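PDB 1N81: plasmodium falciparum gamete antigen 27/25 from Plasmodium falciparum, which is essential for sexual development of the malaria parasite, is made in gametocytes, and may be able to dimerize, although its molecular activity is not established. Local coordinates for residues A25-L33 and A46-V57. Residues are numbered along the deposited sequence; the frame is centred on the assembly and turned at random.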
# COMPACT_ATOMS: atom_id res chain seq x y z
N ALA A 25 -4.37 5.72 6.29
CA ALA A 25 -5.47 6.50 5.74
C ALA A 25 -6.58 5.51 5.30
O ALA A 25 -7.77 5.78 5.45
CB ALA A 25 -5.00 7.35 4.52
N CYS A 26 -6.17 4.36 4.77
CA CYS A 26 -7.13 3.36 4.32
C CYS A 26 -7.89 2.78 5.54
O CYS A 26 -9.11 2.70 5.53
CB CYS A 26 -6.41 2.24 3.54
SG CYS A 26 -7.57 1.10 2.68
N SER A 27 -7.15 2.39 6.58
CA SER A 27 -7.76 1.86 7.79
C SER A 27 -8.74 2.90 8.34
O SER A 27 -9.89 2.57 8.62
CB SER A 27 -6.68 1.54 8.81
OG SER A 27 -7.26 1.00 10.00
N ASP A 28 -8.30 4.15 8.49
CA ASP A 28 -9.18 5.20 8.99
C ASP A 28 -10.47 5.30 8.16
O ASP A 28 -11.58 5.34 8.69
CB ASP A 28 -8.51 6.59 8.95
CG ASP A 28 -7.38 6.74 9.98
OD1 ASP A 28 -7.23 5.89 10.88
OD2 ASP A 28 -6.63 7.72 9.86
N TYR A 29 -10.33 5.35 6.84
CA TYR A 29 -11.50 5.48 5.99
C TYR A 29 -12.43 4.27 6.12
O TYR A 29 -13.64 4.40 5.99
CB TYR A 29 -11.09 5.67 4.55
CG TYR A 29 -12.14 6.39 3.76
CD1 TYR A 29 -12.15 7.77 3.72
CD2 TYR A 29 -13.12 5.68 3.05
CE1 TYR A 29 -13.13 8.46 2.98
CE2 TYR A 29 -14.11 6.36 2.30
CZ TYR A 29 -14.10 7.75 2.28
OH TYR A 29 -15.05 8.44 1.55
N ILE A 30 -11.86 3.10 6.37
CA ILE A 30 -12.69 1.91 6.53
C ILE A 30 -13.46 2.05 7.84
O ILE A 30 -14.58 1.56 7.96
CB ILE A 30 -11.84 0.62 6.53
CG1 ILE A 30 -11.43 0.28 5.09
CG2 ILE A 30 -12.62 -0.55 7.15
CD1 ILE A 30 -10.52 -0.88 4.98
N TYR A 31 -12.86 2.73 8.82
CA TYR A 31 -13.56 2.95 10.08
C TYR A 31 -14.78 3.83 9.81
O TYR A 31 -15.86 3.58 10.32
CB TYR A 31 -12.66 3.64 11.09
CG TYR A 31 -13.33 3.81 12.43
CD1 TYR A 31 -13.33 2.79 13.37
CD2 TYR A 31 -13.99 5.00 12.76
CE1 TYR A 31 -13.97 2.94 14.59
CE2 TYR A 31 -14.64 5.15 13.98
CZ TYR A 31 -14.62 4.13 14.89
OH TYR A 31 -15.24 4.30 16.10
N LEU A 32 -14.59 4.87 9.01
CA LEU A 32 -15.68 5.77 8.65
C LEU A 32 -16.81 4.93 8.04
O LEU A 32 -17.97 5.02 8.45
CB LEU A 32 -15.21 6.81 7.63
CG LEU A 32 -16.32 7.66 6.99
CD1 LEU A 32 -16.97 8.53 8.11
CD2 LEU A 32 -15.76 8.54 5.86
N LEU A 33 -16.45 4.13 7.04
CA LEU A 33 -17.45 3.31 6.36
C LEU A 33 -18.27 2.55 7.37
O LEU A 33 -19.49 2.48 7.27
CB LEU A 33 -16.79 2.33 5.38
CG LEU A 33 -16.25 2.99 4.12
CD1 LEU A 33 -15.63 1.95 3.19
CD2 LEU A 33 -17.39 3.71 3.44
N ALA A 46 -19.75 7.32 0.00
CA ALA A 46 -18.37 7.34 0.50
C ALA A 46 -17.41 6.40 -0.25
O ALA A 46 -16.26 6.77 -0.49
CB ALA A 46 -18.36 7.00 1.97
N LEU A 47 -17.89 5.22 -0.66
CA LEU A 47 -17.03 4.26 -1.36
C LEU A 47 -16.21 4.91 -2.46
O LEU A 47 -15.03 4.61 -2.63
CB LEU A 47 -17.87 3.10 -1.92
CG LEU A 47 -18.52 2.20 -0.87
CD1 LEU A 47 -19.37 1.10 -1.55
CD2 LEU A 47 -17.43 1.59 -0.01
N LYS A 48 -16.82 5.80 -3.23
CA LYS A 48 -16.06 6.44 -4.29
C LYS A 48 -15.86 7.95 -4.10
O LYS A 48 -15.59 8.68 -5.05
CB LYS A 48 -16.72 6.18 -5.66
CG LYS A 48 -16.40 4.81 -6.25
CD LYS A 48 -16.64 4.81 -7.76
CE LYS A 48 -16.33 3.46 -8.36
NZ LYS A 48 -14.92 3.04 -8.10
N ASP A 49 -16.00 8.43 -2.87
CA ASP A 49 -15.81 9.87 -2.61
C ASP A 49 -14.31 10.21 -2.60
O ASP A 49 -13.69 10.27 -1.53
CB ASP A 49 -16.39 10.21 -1.26
CG ASP A 49 -16.33 11.68 -0.96
OD1 ASP A 49 -15.73 12.47 -1.75
OD2 ASP A 49 -16.91 12.02 0.08
N ARG A 50 -13.74 10.44 -3.78
CA ARG A 50 -12.30 10.73 -3.85
C ARG A 50 -11.87 11.95 -3.06
O ARG A 50 -10.77 11.99 -2.49
CB ARG A 50 -11.86 10.90 -5.31
CG ARG A 50 -12.04 9.67 -6.19
CD ARG A 50 -11.66 9.98 -7.63
NE ARG A 50 -10.24 10.30 -7.74
CZ ARG A 50 -9.28 9.40 -7.64
NH1 ARG A 50 -9.60 8.13 -7.41
NH2 ARG A 50 -8.00 9.76 -7.75
N VAL A 51 -12.72 12.96 -3.00
CA VAL A 51 -12.38 14.17 -2.27
C VAL A 51 -12.17 13.81 -0.81
O VAL A 51 -11.14 14.15 -0.24
CB VAL A 51 -13.48 15.27 -2.44
CG1 VAL A 51 -13.10 16.52 -1.65
CG2 VAL A 51 -13.61 15.67 -3.95
N SER A 52 -13.12 13.12 -0.19
CA SER A 52 -12.91 12.77 1.20
C SER A 52 -11.69 11.87 1.40
O SER A 52 -10.89 12.10 2.30
CB SER A 52 -14.14 12.07 1.79
OG SER A 52 -15.25 12.93 1.70
N ILE A 53 -11.55 10.85 0.55
CA ILE A 53 -10.43 9.94 0.71
C ILE A 53 -9.13 10.73 0.64
O ILE A 53 -8.22 10.52 1.45
CB ILE A 53 -10.42 8.82 -0.37
CG1 ILE A 53 -11.60 7.86 -0.17
CG2 ILE A 53 -9.07 8.04 -0.30
CD1 ILE A 53 -11.81 6.97 -1.42
N ARG A 54 -9.02 11.64 -0.32
CA ARG A 54 -7.79 12.41 -0.41
C ARG A 54 -7.60 13.23 0.86
O ARG A 54 -6.47 13.47 1.27
CB ARG A 54 -7.80 13.35 -1.62
CG ARG A 54 -6.45 14.01 -1.80
CD ARG A 54 -6.37 14.92 -2.99
NE ARG A 54 -5.80 14.30 -4.19
CZ ARG A 54 -6.50 13.59 -5.06
NH1 ARG A 54 -7.80 13.40 -4.86
NH2 ARG A 54 -5.93 13.11 -6.16
N ARG A 55 -8.69 13.64 1.49
CA ARG A 55 -8.57 14.41 2.72
C ARG A 55 -7.96 13.49 3.79
O ARG A 55 -7.16 13.92 4.61
CB ARG A 55 -9.95 14.93 3.17
CG ARG A 55 -9.89 15.92 4.35
CD ARG A 55 -11.29 16.34 4.78
NE ARG A 55 -12.08 16.69 3.62
CZ ARG A 55 -13.13 16.00 3.19
NH1 ARG A 55 -13.52 14.91 3.85
NH2 ARG A 55 -13.76 16.38 2.10
N TYR A 56 -8.35 12.21 3.79
CA TYR A 56 -7.76 11.29 4.76
C TYR A 56 -6.28 11.10 4.47
O TYR A 56 -5.47 10.98 5.39
CB TYR A 56 -8.49 9.93 4.78
CG TYR A 56 -9.73 9.94 5.65
CD1 TYR A 56 -10.78 10.81 5.37
CD2 TYR A 56 -9.83 9.12 6.76
CE1 TYR A 56 -11.89 10.86 6.18
CE2 TYR A 56 -10.95 9.17 7.59
CZ TYR A 56 -11.97 10.04 7.28
OH TYR A 56 -13.10 10.07 8.06
N VAL A 57 -5.91 11.06 3.20
CA VAL A 57 -4.48 10.91 2.88
C VAL A 57 -3.71 12.10 3.48
O VAL A 57 -2.71 11.91 4.16
CB VAL A 57 -4.26 10.84 1.35
CG1 VAL A 57 -2.74 10.93 1.03
CG2 VAL A 57 -4.87 9.50 0.81
O HOH W 1 -16.82 10.43 3.01
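Tyr29 of helix 13-35 and Tyr56 of helix 50-63 interlock where segments 25-33 and 50-57 run at 131° between their N-to-C directions, their axes coming within 9.2 Å. This is knobs-into-holes packing in an all-helical fold: Tyr29 sits among Ala46, Ser52, Ile53 and Tyr56, and Tyr56 among Ala25, Asp28, Tyr29 and Leu32. Tyr29 reaches the turn between helices 42-47 and 50-63 because chi1 (-155°) sets CG opposite the backbone N. Its edge meets the face of Tyr56 in a T-shaped stack, Tyr29 CD1 standing 3.7 Å above the plane of the Tyr56 ring, over its centre. Asp28 CB lies at the Tyr56 edge, 3.6 Å from Tyr56 CD2. Over one face of Tyr29, Ile53 CG1 makes a CH-pi contact 3.6 Å from the centroid; Leu32 CD2 lies over the opposite face, offset toward the rim. Leu33 CD2 rests 3.7 Å from Ala46 CB. Leu85 of helix 71-89 touches Tyr29 as well. Asp49 is the N-cap of helix 50-63: its OD1 accepts from Ser52 N at 3.1 Å, the N-H coming from above the carboxylate plane. One water donates to Tyr29 OH and, weakly, to Asp49 OD2. Tyr29 OH in turn donates to Ala46 O at 2.9 Å, tilted 31° from the carbonyl plane, while Asp49 N reaches the same oxygen from the opposite face.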